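Local coordinates for putative 2OG-Fe(II) oxygenase family protein (Caulobacter crescentus CB15, PDB 3OOX) that probably catalyses iron-dependent oxidation, turning 2-oxoglutarate and O2 into ethene and CO2, or oxidising L-arginine together with 2-oxoglutarate to succinate, guanidine and glutamate semialdehyde, at residues Lys56-Leu61 / Glu97-Gly102; Val170-His175 / Ser264-Leu269; Ile197-Gly202 / Leu227-Gly232. All coordinates share one frame; numbering follows the deposited sequence. Where two conformers were deposited one is given.

Contact 1. Residues Lys56-Leu61 / Glu97-Gly102; sequences KAFFAL and EFWHMG
Helix-on-sheet packing joins Phe58 and Phe59 of helix 45-59 to Glu97 and Trp99 of strand 97-101, in the N-terminal region of this oxygenase, and the two neighbouring phenylalanines do quite different work. Phe58 offers a face. The edge of the Trp99 six-membered ring comes down on it in a T-shaped stack, with ring centroids 4.8 Å apart and planes at 68°. The approach is displaced toward the rim, where Trp99 CE3 lies 3.5 Å from Phe58 CZ. The two aromatic residues swing their rings in different directions from the helix: Phe58 CG stands anti to the backbone N (chi1 171°), whereas Phe59 CG is anti to the carbonyl carbon. One face of Phe59 is covered by Phe58 CD2, while the strand backbone lies at its edge, Phe59 CZ coming within 3.8 Å of Trp99 N and Phe59 CE1 within 3.9 Å of Phe98 C. Glu97 slides past the Phe59 ring in the opposite sense with its chain extended beyond CG. Its CG lies 3.5 Å and its CD 3.4 Å from Phe59 CD1, and the carboxylate is turned 33° from the ring plane. The carboxylate itself is claimed by residues outside the two segments: OE2 is hydrogen-bonded to His175 ND1, and OE1 to Tyr79 OH while also forming a salt bridge with Lys66. The same Lys66 amine is hydrogen-bonded to Phe59 O, so one cation ties the helix backbone to the strand side chain. The interface thus sets a buried carboxylate against an aromatic ring, its charge answered from outside the two segments. With an ammonium group beside it and its oxygens already engaged, that carboxylate is likely to remain ionised and firmly oriented against the phenylalanine.

Contact 2. Residues Val170-His175 / Ser264-Leu269; sequences VLRLLH and STPFFL
Val170 O is gripped from two sources: Phe268 N donates to it at 2.8 Å, and Phe267 CA brings a C-H to the same oxygen at 3.6 Å. Val170 N returns a bond to Phe268 O, closing an antiparallel hydrogen-bonded pair within the main sheet of the double-stranded beta-helix. At the other end Leu174 and Ser264 exchange two more such bonds. Between them the ladder is interrupted by Thr265 and Pro266. Arg172 N still finds Pro266 O at 3.0 Å in a nearly straight bond (172°), but the proline nitrogen has no hydrogen to give back, and Arg172 O is met instead by Thr265 CA at 3.0 Å. On the face carrying Leu171 and Phe267, the CD2 methyl of Leu173 also turns inward, touching Thr265 CG2 at 3.7 Å. Arg172 works on the other face. Bending at its third torsion (chi3 -72°), it brings one face of the guanidinium under Phe268 CE2, which stands 3.7 Å above the centre of that plane. The two planes are 58° apart, hence no flat stack, and Arg172 NH1 approaches Phe268 CZ at 3.6 Å. Arg172 NE is hydrogen-bonded to His100 NE2 on the neighbouring strand. With an alanine here, that histidine nitrogen would probably lose its partner, and Phe268 CE2 and CZ the guanidinium over which they sit. Backbone pairing thus fixes the strands at both ends, Pro266 removes one donor from the ladder between, and Arg172 links Phe268 to His100 across strand 170-176.

Contact 3. Residues Ile197-Gly202 / Leu227-Gly232; sequences ITLLLG and LVINIG
Leu201 and Leu227 make the tightest carbon-to-carbon contact between strands 197-201 and 227-231: lying side by side, they bring their CD2 methyls to 3.4 Å, closer than ordinary van der Waals contact. Along the same face Leu199 CD2 rests against Ile229 CG1 at 4.1 Å, and Ile197 CB against Ile229 CG2 at the same separation. This apolar row looks onto helix 127-152, where Leu134, Leu138 and Val145 receive it. The reverse face is looser around Leu200 and Val228, which come no nearer through their side chains than CB to CB, 4.4 Å; Leu200, partly exposed, lies near a bound 1,2-ethanediol, probably from the crystallisation liquor. Further along this face Thr198 and Asn230 point the same way. Asn230 CG sits between the backbone N and the carbonyl carbon (chi1 63°), bringing OD1 to 3.3 Å from Thr198 CB. Their polar ends turn to Asp193: its OD2 is hydrogen-bonded to both Thr198 OG1 and Asn230 ND2. Four backbone bonds stitch the pairs Thr198-Asn230 and Leu200-Val228, the shortest being Leu200 N to Val228 O, 2.8 Å. The ladder thus carries apolar packing on the helix side; on the other, an apolar pair at one end and, at the other end, a polar pair that is likely to help orient Asp193, the aspartate of a His-Gly-Asp sequence consistent with the iron-binding motif of this family.

The three contacts run across one mixed sheet. Strands 227-231, 197-201, 262-269, 170-176 and 97-101 are successive neighbours in it, so contact 2 lies between the others, its centre about 10 Å from each, while the centres of contacts 1 and 3 are about 20 Å apart. Along the chain contact 1 is complete before residue 170, and both strands of contact 3 fall between the two strands of contact 2. Backbone bonds carry the sheet onward: Leu173 N to Trp99 O joins contacts 2 and 1, Leu199 N to Phe267 O joins contacts 3 and 2. Helix 127-152 touches all three contacts, so the N-terminal region and the 2OG-Fe(II) oxygenase region share one sheet and one backing helix.

Contact 1. Residues Lys56-Leu61 / Glu97-Gly102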
ATOM      1  N   LYS A  56      -6.210  13.999  -9.711  1.00 23.03           N
ATOM      2  CA  LYS A  56      -5.696  14.657 -10.916  1.00 23.51           C
ATOM      3  C   LYS A  56      -5.966  16.162 -10.871  1.00 24.54           C
ATOM      4  O   LYS A  56      -5.115  16.973 -11.223  1.00 25.36           O
ATOM      5  CB  LYS A  56      -6.303  14.049 -12.183  1.00 25.66           C
ATOM      6  CG  LYS A  56      -5.926  12.594 -12.481  1.00 26.20           C
ATOM      7  CD  LYS A  56      -6.669  12.045 -13.688  1.00 28.70           C
ATOM      8  CE  LYS A  56      -6.098  10.693 -14.113  1.00 33.19           C
ATOM      9  NZ  LYS A  56      -6.926  10.070 -15.192  1.00 31.22           N
ATOM     10  N   ALA A  57      -7.151  16.540 -10.417  1.00 26.18           N
ATOM     11  CA  ALA A  57      -7.522  17.945 -10.313  1.00 26.63           C
ATOM     12  C   ALA A  57      -6.669  18.673  -9.284  1.00 25.76           C
ATOM     13  O   ALA A  57      -6.187  19.783  -9.528  1.00 26.13           O
ATOM     14  CB  ALA A  57      -9.036  18.073  -9.959  1.00 26.86           C
ATOM     15  N   PHE A  58      -6.433  18.020  -8.146  1.00 24.07           N
ATOM     16  CA  PHE A  58      -5.561  18.613  -7.139  1.00 23.33           C
ATOM     17  C   PHE A  58      -4.144  18.888  -7.688  1.00 22.21           C
ATOM     18  O   PHE A  58      -3.593  19.985  -7.512  1.00 22.26           O
ATOM     19  CB  PHE A  58      -5.439  17.759  -5.866  1.00 22.27           C
ATOM     20  CG  PHE A  58      -4.378  18.292  -4.951  1.00 19.70           C
ATOM     21  CD1 PHE A  58      -4.623  19.390  -4.153  1.00 21.09           C
ATOM     22  CD2 PHE A  58      -3.098  17.754  -4.956  1.00 21.69           C
ATOM     23  CE1 PHE A  58      -3.658  19.935  -3.351  1.00 22.11           C
ATOM     24  CE2 PHE A  58      -2.112  18.323  -4.167  1.00 19.51           C
ATOM     25  CZ  PHE A  58      -2.380  19.406  -3.375  1.00 21.27           C
ATOM     26  N   PHE A  59      -3.558  17.874  -8.322  1.00 22.96           N
ATOM     27  CA  PHE A  59      -2.179  17.999  -8.806  1.00 21.42           C
ATOM     28  C   PHE A  59      -2.043  18.978  -9.967  1.00 21.93           C
ATOM     29  O   PHE A  59      -0.961  19.517 -10.209  1.00 22.85           O
ATOM     30  CB  PHE A  59      -1.598  16.627  -9.206  1.00 21.58           C
ATOM     31  CG  PHE A  59      -1.332  15.707  -8.022  1.00 20.11           C
ATOM     32  CD1 PHE A  59      -0.515  16.135  -6.980  1.00 20.57           C
ATOM     33  CD2 PHE A  59      -1.880  14.445  -7.977  1.00 22.07           C
ATOM     34  CE1 PHE A  59      -0.259  15.305  -5.890  1.00 19.81           C
ATOM     35  CE2 PHE A  59      -1.622  13.605  -6.890  1.00 18.09           C
ATOM     36  CZ  PHE A  59      -0.824  14.057  -5.845  1.00 18.57           C
ATOM     37  N   ALA A  60      -3.157  19.227 -10.669  1.00 22.41           N
ATOM     38  CA  ALA A  60      -3.201  20.264 -11.727  1.00 23.80           C
ATOM     39  C   ALA A  60      -3.278  21.713 -11.205  1.00 24.91           C
ATOM     40  O   ALA A  60      -3.122  22.664 -11.994  1.00 26.05           O
ATOM     41  CB  ALA A  60      -4.375  19.977 -12.663  1.00 25.11           C
ATOM     42  N   LEU A  61      -3.502  21.897  -9.905  1.00 25.03           N
ATOM     43  CA  LEU A  61      -3.520  23.238  -9.315  1.00 25.23           C
ATOM     44  C   LEU A  61      -2.143  23.900  -9.406  1.00 25.25           C
ATOM     45  O   LEU A  61      -1.132  23.200  -9.532  1.00 26.74           O
ATOM     46  CB  LEU A  61      -3.939  23.190  -7.855  1.00 24.35           C
ATOM     47  CG  LEU A  61      -5.377  22.806  -7.522  1.00 26.50           C
ATOM     48  CD1 LEU A  61      -5.558  22.511  -6.036  1.00 25.00           C
ATOM     49  CD2 LEU A  61      -6.334  23.917  -7.982  1.00 30.43           C
ATOM     50  N   GLU A  97       5.132  13.935  -7.049  1.00 19.34           N
ATOM     51  CA  GLU A  97       4.506  14.705  -5.997  1.00 19.87           C
ATOM     52  C   GLU A  97       3.445  13.838  -5.333  1.00 18.32           C
ATOM     53  O   GLU A  97       2.895  12.929  -5.957  1.00 17.68           O
ATOM     54  CB  GLU A  97       3.921  16.017  -6.536  1.00 20.83           C
ATOM     55  CG  GLU A  97       2.923  15.851  -7.682  1.00 22.16           C
ATOM     56  CD  GLU A  97       2.417  17.158  -8.238  1.00 24.55           C
ATOM     57  OE1 GLU A  97       2.496  18.186  -7.529  1.00 22.22           O
ATOM     58  OE2 GLU A  97       1.922  17.125  -9.388  1.00 25.41           O
ATOM     59  N   PHE A  98       3.176  14.085  -4.055  1.00 17.46           N
ATOM     60  CA  PHE A  98       2.352  13.221  -3.220  1.00 15.18           C
ATOM     61  C   PHE A  98       1.252  13.998  -2.500  1.00 15.43           C
ATOM     62  O   PHE A  98       1.457  15.145  -2.128  1.00 17.19           O
ATOM     63  CB  PHE A  98       3.174  12.620  -2.060  1.00 16.71           C
ATOM     64  CG  PHE A  98       4.360  11.739  -2.484  1.00 19.51           C
ATOM     65  CD1 PHE A  98       5.561  12.297  -2.897  1.00 18.02           C
ATOM     66  CD2 PHE A  98       4.300  10.373  -2.334  1.00 21.01           C
ATOM     67  CE1 PHE A  98       6.629  11.507  -3.216  1.00 19.46           C
ATOM     68  CE2 PHE A  98       5.380   9.552  -2.652  1.00 22.15           C
ATOM     69  CZ  PHE A  98       6.529  10.116  -3.111  1.00 22.30           C
ATOM     70  N   TRP A  99       0.168  13.289  -2.208  1.00 17.01           N
ATOM     71  CA  TRP A  99      -0.802  13.686  -1.191  1.00 16.74           C
ATOM     72  C   TRP A  99      -0.998  12.485  -0.268  1.00 17.15           C
ATOM     73  O   TRP A  99      -1.203  11.374  -0.750  1.00 17.90           O
ATOM     74  CB  TRP A  99      -2.162  14.051  -1.809  1.00 18.67           C
ATOM     75  CG  TRP A  99      -3.121  14.517  -0.752  1.00 18.63           C
ATOM     76  CD1 TRP A  99      -3.945  13.739   0.022  1.00 18.53           C
ATOM     77  CD2 TRP A  99      -3.324  15.869  -0.329  1.00 17.85           C
ATOM     78  NE1 TRP A  99      -4.655  14.527   0.901  1.00 19.59           N
ATOM     79  CE2 TRP A  99      -4.283  15.837   0.707  1.00 17.86           C
ATOM     80  CE3 TRP A  99      -2.813  17.111  -0.740  1.00 18.39           C
ATOM     81  CZ2 TRP A  99      -4.730  17.013   1.342  1.00 19.64           C
ATOM     82  CZ3 TRP A  99      -3.257  18.285  -0.091  1.00 18.32           C
ATOM     83  CH2 TRP A  99      -4.209  18.214   0.928  1.00 19.40           C
ATOM     84  N   HIS A 100      -0.938  12.695   1.029  1.00 17.35           N
ATOM     85  CA  HIS A 100      -1.223  11.633   1.974  1.00 15.72           C
ATOM     86  C   HIS A 100      -2.433  11.932   2.847  1.00 18.41           C
ATOM     87  O   HIS A 100      -2.523  13.006   3.447  1.00 18.80           O
ATOM     88  CB  HIS A 100      -0.022  11.404   2.875  1.00 16.46           C
ATOM     89  CG  HIS A 100       1.112  10.745   2.167  1.00 15.71           C
ATOM     90  ND1 HIS A 100       2.391  11.252   2.177  1.00 21.64           N
ATOM     91  CD2 HIS A 100       1.150   9.623   1.406  1.00 17.91           C
ATOM     92  CE1 HIS A 100       3.176  10.456   1.460  1.00 23.26           C
ATOM     93  NE2 HIS A 100       2.446   9.462   0.977  1.00 17.61           N
HETATM   94  N   MSE A 101      -3.327  10.956   2.891  1.00 17.14           N
HETATM   95  CA  MSE A 101      -4.481  10.983   3.769  1.00 17.17           C
HETATM   96  C   MSE A 101      -4.328   9.871   4.779  1.00 17.82           C
HETATM   97  O   MSE A 101      -4.180   8.712   4.399  1.00 18.57           O
HETATM   98  CB  MSE A 101      -5.778  10.780   2.976  1.00 16.82           C
HETATM   99  CG  MSE A 101      -7.036  10.785   3.879  1.00 18.51           C
HETATM  100 SE   MSE A 101      -8.590  10.134   2.944  0.75 14.05          SE
HETATM  101  CE  MSE A 101      -9.629   9.692   4.562  1.00 23.95           C
ATOM    102  N   GLY A 102      -4.398  10.243   6.059  1.00 18.33           N
ATOM    103  CA  GLY A 102      -4.448   9.274   7.148  1.00 18.77           C
ATOM    104  C   GLY A 102      -5.871   9.028   7.600  1.00 17.13           C
ATOM    105  O   GLY A 102      -6.830   9.512   7.002  1.00 17.44           O
TER

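Contact 2. Residues Val170-His175 / Ser264-Leu269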
ATOM      1  N   VAL A 170      -2.748   4.693   5.495  1.00 15.53           N
ATOM      2  CA  VAL A 170      -2.528   5.895   4.674  1.00 15.43           C
ATOM      3  C   VAL A 170      -2.909   5.589   3.241  1.00 15.56           C
ATOM      4  O   VAL A 170      -2.436   4.618   2.664  1.00 15.69           O
ATOM      5  CB  VAL A 170      -1.095   6.361   4.762  1.00 15.78           C
ATOM      6  CG1 VAL A 170      -0.833   7.510   3.764  1.00 16.55           C
ATOM      7  CG2 VAL A 170      -0.728   6.830   6.180  1.00 17.64           C
ATOM      8  N   LEU A 171      -3.748   6.465   2.674  1.00 15.86           N
ATOM      9  CA  LEU A 171      -4.010   6.501   1.237  1.00 16.52           C
ATOM     10  C   LEU A 171      -3.074   7.528   0.646  1.00 17.42           C
ATOM     11  O   LEU A 171      -3.073   8.700   1.064  1.00 16.66           O
ATOM     12  CB  LEU A 171      -5.442   6.912   0.927  1.00 16.20           C
ATOM     13  CG  LEU A 171      -5.828   7.016  -0.539  1.00 16.87           C
ATOM     14  CD1 LEU A 171      -5.627   5.666  -1.261  1.00 18.77           C
ATOM     15  CD2 LEU A 171      -7.295   7.486  -0.691  1.00 18.56           C
ATOM     16  N   ARG A 172      -2.206   7.088  -0.281  1.00 15.39           N
ATOM     17  CA  ARG A 172      -1.269   7.962  -0.943  1.00 15.36           C
ATOM     18  C   ARG A 172      -1.791   8.202  -2.354  1.00 16.81           C
ATOM     19  O   ARG A 172      -2.152   7.275  -3.067  1.00 17.78           O
ATOM     20  CB  ARG A 172       0.089   7.273  -1.053  1.00 16.18           C
ATOM     21  CG  ARG A 172       1.130   8.018  -1.942  1.00 16.18           C
ATOM     22  CD  ARG A 172       2.435   7.231  -1.996  1.00 17.39           C
ATOM     23  NE  ARG A 172       3.161   7.304  -0.741  1.00 17.21           N
ATOM     24  CZ  ARG A 172       4.227   6.563  -0.458  1.00 19.63           C
ATOM     25  NH1 ARG A 172       4.697   5.683  -1.341  1.00 20.74           N
ATOM     26  NH2 ARG A 172       4.802   6.708   0.714  1.00 23.70           N
ATOM     27  N   LEU A 173      -1.790   9.470  -2.747  1.00 16.82           N
ATOM     28  CA  LEU A 173      -2.042   9.876  -4.130  1.00 16.38           C
ATOM     29  C   LEU A 173      -0.686  10.338  -4.683  1.00 16.61           C
ATOM     30  O   LEU A 173      -0.015  11.182  -4.091  1.00 17.37           O
ATOM     31  CB  LEU A 173      -3.065  11.013  -4.183  1.00 18.54           C
ATOM     32  CG  LEU A 173      -4.302  10.858  -3.292  1.00 17.23           C
ATOM     33  CD1 LEU A 173      -5.166  12.148  -3.377  1.00 20.17           C
ATOM     34  CD2 LEU A 173      -5.127   9.613  -3.655  1.00 19.98           C
ATOM     35  N   LEU A 174      -0.262   9.753  -5.804  1.00 17.89           N
ATOM     36  CA  LEU A 174       1.078   9.957  -6.356  1.00 18.24           C
ATOM     37  C   LEU A 174       0.956  10.345  -7.828  1.00 20.56           C
ATOM     38  O   LEU A 174       0.218   9.707  -8.570  1.00 23.67           O
ATOM     39  CB  LEU A 174       1.897   8.663  -6.233  1.00 20.20           C
ATOM     40  CG  LEU A 174       3.322   8.533  -6.745  1.00 24.30           C
ATOM     41  CD1 LEU A 174       4.214   9.599  -6.148  1.00 23.22           C
ATOM     42  CD2 LEU A 174       3.835   7.098  -6.456  1.00 24.62           C
ATOM     43  N   HIS A 175       1.688  11.378  -8.241  1.00 18.87           N
ATOM     44  CA  HIS A 175       1.709  11.827  -9.613  1.00 19.94           C
ATOM     45  C   HIS A 175       3.128  11.982 -10.104  1.00 21.38           C
ATOM     46  O   HIS A 175       3.930  12.713  -9.477  1.00 20.20           O
ATOM     47  CB  HIS A 175       0.995  13.179  -9.714  1.00 19.87           C
ATOM     48  CG  HIS A 175       1.141  13.879 -11.038  1.00 21.00           C
ATOM     49  ND1 HIS A 175       1.449  15.217 -11.121  1.00 21.50           N
ATOM     50  CD2 HIS A 175       0.984  13.453 -12.321  1.00 23.90           C
ATOM     51  CE1 HIS A 175       1.493  15.581 -12.393  1.00 24.78           C
ATOM     52  NE2 HIS A 175       1.234  14.525 -13.141  1.00 27.35           N
ATOM     53  N   SER A 264      -1.001   7.130  -9.311  1.00 21.72           N
ATOM     54  CA  SER A 264      -1.209   5.912  -8.547  0.50 20.67           C
ATOM     55  C   SER A 264      -1.815   6.271  -7.194  1.00 19.60           C
ATOM     56  O   SER A 264      -1.529   7.332  -6.660  1.00 20.92           O
ATOM     57  CB  SER A 264       0.125   5.193  -8.364  0.50 20.52           C
ATOM     58  OG  SER A 264      -0.042   3.902  -7.804  0.50 21.66           O
ATOM     59  N   THR A 265      -2.628   5.383  -6.643  1.00 17.31           N
ATOM     60  CA  THR A 265      -3.285   5.637  -5.364  1.00 17.63           C
ATOM     61  C   THR A 265      -3.191   4.419  -4.440  1.00 16.65           C
ATOM     62  O   THR A 265      -4.225   3.864  -4.019  1.00 16.95           O
ATOM     63  CB  THR A 265      -4.766   6.077  -5.547  1.00 19.71           C
ATOM     64  OG1 THR A 265      -5.546   4.979  -6.055  1.00 21.28           O
ATOM     65  CG2 THR A 265      -4.861   7.295  -6.503  1.00 21.09           C
ATOM     66  N   PRO A 266      -1.965   4.008  -4.059  1.00 15.79           N
ATOM     67  CA  PRO A 266      -1.825   2.893  -3.148  1.00 16.42           C
ATOM     68  C   PRO A 266      -2.385   3.170  -1.741  1.00 16.25           C
ATOM     69  O   PRO A 266      -2.281   4.273  -1.249  1.00 15.94           O
ATOM     70  CB  PRO A 266      -0.310   2.673  -3.071  1.00 17.22           C
ATOM     71  CG  PRO A 266       0.265   3.993  -3.423  1.00 17.35           C
ATOM     72  CD  PRO A 266      -0.667   4.583  -4.445  1.00 17.80           C
ATOM     73  N   PHE A 267      -2.912   2.116  -1.112  1.00 15.32           N
ATOM     74  CA  PHE A 267      -3.428   2.188   0.246  1.00 14.79           C
ATOM     75  C   PHE A 267      -2.549   1.309   1.114  1.00 14.20           C
ATOM     76  O   PHE A 267      -2.492   0.080   0.897  1.00 15.33           O
ATOM     77  CB  PHE A 267      -4.880   1.726   0.290  1.00 14.48           C
ATOM     78  CG  PHE A 267      -5.486   1.805   1.665  1.00 15.73           C
ATOM     79  CD1 PHE A 267      -5.947   3.013   2.160  1.00 16.29           C
ATOM     80  CD2 PHE A 267      -5.534   0.703   2.477  1.00 16.20           C
ATOM     81  CE1 PHE A 267      -6.457   3.139   3.405  1.00 17.17           C
ATOM     82  CE2 PHE A 267      -6.062   0.835   3.760  1.00 15.18           C
ATOM     83  CZ  PHE A 267      -6.562   2.060   4.187  1.00 16.89           C
ATOM     84  N   PHE A 268      -1.886   1.927   2.086  1.00 14.17           N
ATOM     85  CA  PHE A 268      -0.993   1.259   3.034  1.00 14.22           C
ATOM     86  C   PHE A 268      -1.777   0.958   4.310  1.00 13.75           C
ATOM     87  O   PHE A 268      -1.944   1.841   5.194  1.00 16.61           O
ATOM     88  CB  PHE A 268       0.220   2.143   3.308  1.00 14.77           C
ATOM     89  CG  PHE A 268       1.033   2.452   2.087  1.00 14.12           C
ATOM     90  CD1 PHE A 268       2.010   1.573   1.653  1.00 16.18           C
ATOM     91  CD2 PHE A 268       0.826   3.615   1.360  1.00 16.62           C
ATOM     92  CE1 PHE A 268       2.785   1.873   0.550  1.00 15.25           C
ATOM     93  CE2 PHE A 268       1.569   3.877   0.212  1.00 17.68           C
ATOM     94  CZ  PHE A 268       2.537   2.984  -0.193  1.00 15.65           C
ATOM     95  N   LEU A 269      -2.224  -0.308   4.407  1.00 14.76           N
ATOM     96  CA  LEU A 269      -3.022  -0.745   5.524  1.00 14.43           C
ATOM     97  C   LEU A 269      -2.109  -1.120   6.668  1.00 15.43           C
ATOM     98  O   LEU A 269      -1.149  -1.885   6.488  1.00 15.64           O
ATOM     99  CB  LEU A 269      -3.911  -1.926   5.132  1.00 14.52           C
ATOM    100  CG  LEU A 269      -5.095  -2.272   6.025  1.00 16.87           C
ATOM    101  CD1 LEU A 269      -6.175  -3.028   5.196  1.00 15.20           C
ATOM    102  CD2 LEU A 269      -4.669  -3.071   7.259  1.00 17.25           C
TER

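Contact 3. Residues Ile197-Gly202 / Leu227-Gly232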
ATOM      1  N   ILE A 197      -0.597  -4.859   5.008  1.00 15.79           N
ATOM      2  CA  ILE A 197      -0.665  -5.129   3.576  1.00 15.24           C
ATOM      3  C   ILE A 197      -0.862  -3.819   2.828  1.00 15.76           C
ATOM      4  O   ILE A 197      -1.395  -2.859   3.378  1.00 15.74           O
ATOM      5  CB  ILE A 197      -1.796  -6.101   3.165  1.00 15.49           C
ATOM      6  CG1 ILE A 197      -3.164  -5.624   3.681  1.00 15.47           C
ATOM      7  CG2 ILE A 197      -1.482  -7.522   3.695  1.00 17.82           C
ATOM      8  CD1 ILE A 197      -4.364  -6.470   3.124  1.00 16.16           C
ATOM      9  N   THR A 198      -0.445  -3.788   1.555  1.00 15.38           N
ATOM     10  CA  THR A 198      -0.650  -2.627   0.686  1.00 15.48           C
ATOM     11  C   THR A 198      -1.493  -3.067  -0.523  1.00 15.53           C
ATOM     12  O   THR A 198      -1.292  -4.167  -1.116  1.00 15.09           O
ATOM     13  CB  THR A 198       0.714  -2.067   0.229  1.00 14.87           C
ATOM     14  OG1 THR A 198       1.432  -1.714   1.407  1.00 14.68           O
ATOM     15  CG2 THR A 198       0.576  -0.841  -0.675  1.00 16.41           C
ATOM     16  N   LEU A 199      -2.495  -2.238  -0.875  1.00 16.48           N
ATOM     17  CA  LEU A 199      -3.433  -2.511  -1.938  1.00 17.78           C
ATOM     18  C   LEU A 199      -3.295  -1.479  -3.055  1.00 16.35           C
ATOM     19  O   LEU A 199      -3.457  -0.284  -2.805  1.00 17.95           O
ATOM     20  CB  LEU A 199      -4.867  -2.520  -1.397  1.00 16.95           C
ATOM     21  CG  LEU A 199      -5.165  -3.613  -0.384  1.00 16.16           C
ATOM     22  CD1 LEU A 199      -5.091  -3.051   1.030  1.00 17.44           C
ATOM     23  CD2 LEU A 199      -6.524  -4.293  -0.662  1.00 19.89           C
ATOM     24  N   LEU A 200      -3.007  -1.943  -4.273  1.00 15.98           N
ATOM     25  CA  LEU A 200      -2.718  -1.060  -5.409  1.00 17.54           C
ATOM     26  C   LEU A 200      -3.642  -1.294  -6.582  1.00 18.37           C
ATOM     27  O   LEU A 200      -3.582  -2.331  -7.246  1.00 17.81           O
ATOM     28  CB  LEU A 200      -1.282  -1.292  -5.884  1.00 18.08           C
ATOM     29  CG  LEU A 200      -0.779  -0.424  -7.025  1.00 19.74           C
ATOM     30  CD1 LEU A 200      -0.663   1.037  -6.648  1.00 22.15           C
ATOM     31  CD2 LEU A 200       0.551  -0.995  -7.515  1.00 20.90           C
ATOM     32  N   LEU A 201      -4.473  -0.293  -6.827  1.00 18.15           N
ATOM     33  CA  LEU A 201      -5.234  -0.229  -8.067  1.00 17.26           C
ATOM     34  C   LEU A 201      -4.373   0.207  -9.266  1.00 21.09           C
ATOM     35  O   LEU A 201      -3.319   0.825  -9.093  1.00 20.45           O
ATOM     36  CB  LEU A 201      -6.371   0.775  -7.945  1.00 20.85           C
ATOM     37  CG  LEU A 201      -7.436   0.431  -6.916  1.00 20.79           C
ATOM     38  CD1 LEU A 201      -8.198   1.750  -6.518  1.00 22.81           C
ATOM     39  CD2 LEU A 201      -8.367  -0.684  -7.414  1.00 21.86           C
ATOM     40  N   GLY A 202      -4.844  -0.084 -10.472  1.00 20.80           N
ATOM     41  CA  GLY A 202      -4.318   0.550 -11.693  1.00 23.24           C
ATOM     42  C   GLY A 202      -2.919   0.170 -12.114  1.00 21.24           C
ATOM     43  O   GLY A 202      -2.275   0.932 -12.843  1.00 28.06           O
ATOM     44  N   LEU A 227      -6.635  -5.422  -8.147  1.00 22.86           N
ATOM     45  CA  LEU A 227      -5.809  -4.929  -7.062  1.00 21.35           C
ATOM     46  C   LEU A 227      -4.579  -5.815  -6.958  1.00 19.60           C
ATOM     47  O   LEU A 227      -4.682  -7.039  -6.924  1.00 20.67           O
ATOM     48  CB  LEU A 227      -6.568  -4.979  -5.723  1.00 19.78           C
ATOM     49  CG  LEU A 227      -7.597  -3.876  -5.495  1.00 20.60           C
ATOM     50  CD1 LEU A 227      -8.630  -4.319  -4.456  1.00 21.73           C
ATOM     51  CD2 LEU A 227      -6.931  -2.572  -5.042  1.00 19.74           C
ATOM     52  N   VAL A 228      -3.407  -5.184  -6.919  1.00 18.54           N
ATOM     53  CA  VAL A 228      -2.176  -5.903  -6.621  1.00 19.55           C
ATOM     54  C   VAL A 228      -1.933  -5.681  -5.119  1.00 20.38           C
ATOM     55  O   VAL A 228      -1.943  -4.561  -4.640  1.00 17.98           O
ATOM     56  CB  VAL A 228      -0.976  -5.366  -7.405  1.00 18.42           C
ATOM     57  CG1 VAL A 228       0.306  -6.092  -6.951  1.00 18.33           C
ATOM     58  CG2 VAL A 228      -1.198  -5.538  -8.921  1.00 19.47           C
ATOM     59  N   ILE A 229      -1.768  -6.764  -4.383  1.00 18.60           N
ATOM     60  CA  ILE A 229      -1.665  -6.684  -2.935  1.00 16.89           C
ATOM     61  C   ILE A 229      -0.351  -7.285  -2.482  1.00 17.00           C
ATOM     62  O   ILE A 229       0.047  -8.327  -2.985  1.00 16.97           O
ATOM     63  CB  ILE A 229      -2.811  -7.427  -2.260  1.00 18.60           C
ATOM     64  CG1 ILE A 229      -4.151  -6.904  -2.807  1.00 20.24           C
ATOM     65  CG2 ILE A 229      -2.731  -7.244  -0.709  1.00 17.07           C
ATOM     66  CD1 ILE A 229      -5.277  -7.892  -2.759  1.00 21.93           C
ATOM     67  N   ASN A 230       0.322  -6.629  -1.545  1.00 15.14           N
ATOM     68  CA  ASN A 230       1.584  -7.183  -0.970  1.00 16.44           C
ATOM     69  C   ASN A 230       1.605  -7.167   0.542  1.00 16.05           C
ATOM     70  O   ASN A 230       1.013  -6.287   1.198  1.00 16.55           O
ATOM     71  CB  ASN A 230       2.853  -6.506  -1.525  1.00 16.97           C
ATOM     72  CG  ASN A 230       2.951  -5.039  -1.192  1.00 15.59           C
ATOM     73  OD1 ASN A 230       2.193  -4.231  -1.735  1.00 18.72           O
ATOM     74  ND2 ASN A 230       3.889  -4.672  -0.291  1.00 17.75           N
ATOM     75  N   ILE A 231       2.314  -8.156   1.079  1.00 16.04           N
ATOM     76  CA  ILE A 231       2.587  -8.291   2.499  1.00 16.76           C
ATOM     77  C   ILE A 231       3.604  -7.216   2.912  1.00 17.08           C
ATOM     78  O   ILE A 231       4.583  -6.997   2.188  1.00 17.56           O
ATOM     79  CB  ILE A 231       3.225  -9.674   2.790  1.00 16.76           C
ATOM     80  CG1 ILE A 231       2.315 -10.801   2.256  1.00 18.32           C
ATOM     81  CG2 ILE A 231       3.589  -9.826   4.309  1.00 17.26           C
ATOM     82  CD1 ILE A 231       0.948 -10.890   2.923  1.00 19.64           C
ATOM     83  N   GLY A 232       3.405  -6.575   4.073  1.00 15.48           N
ATOM     84  CA  GLY A 232       4.369  -5.638   4.619  1.00 16.01           C
ATOM     85  C   GLY A 232       5.055  -6.201   5.850  1.00 17.30           C
ATOM     86  O   GLY A 232       4.660  -7.265   6.382  1.00 16.06           O
TER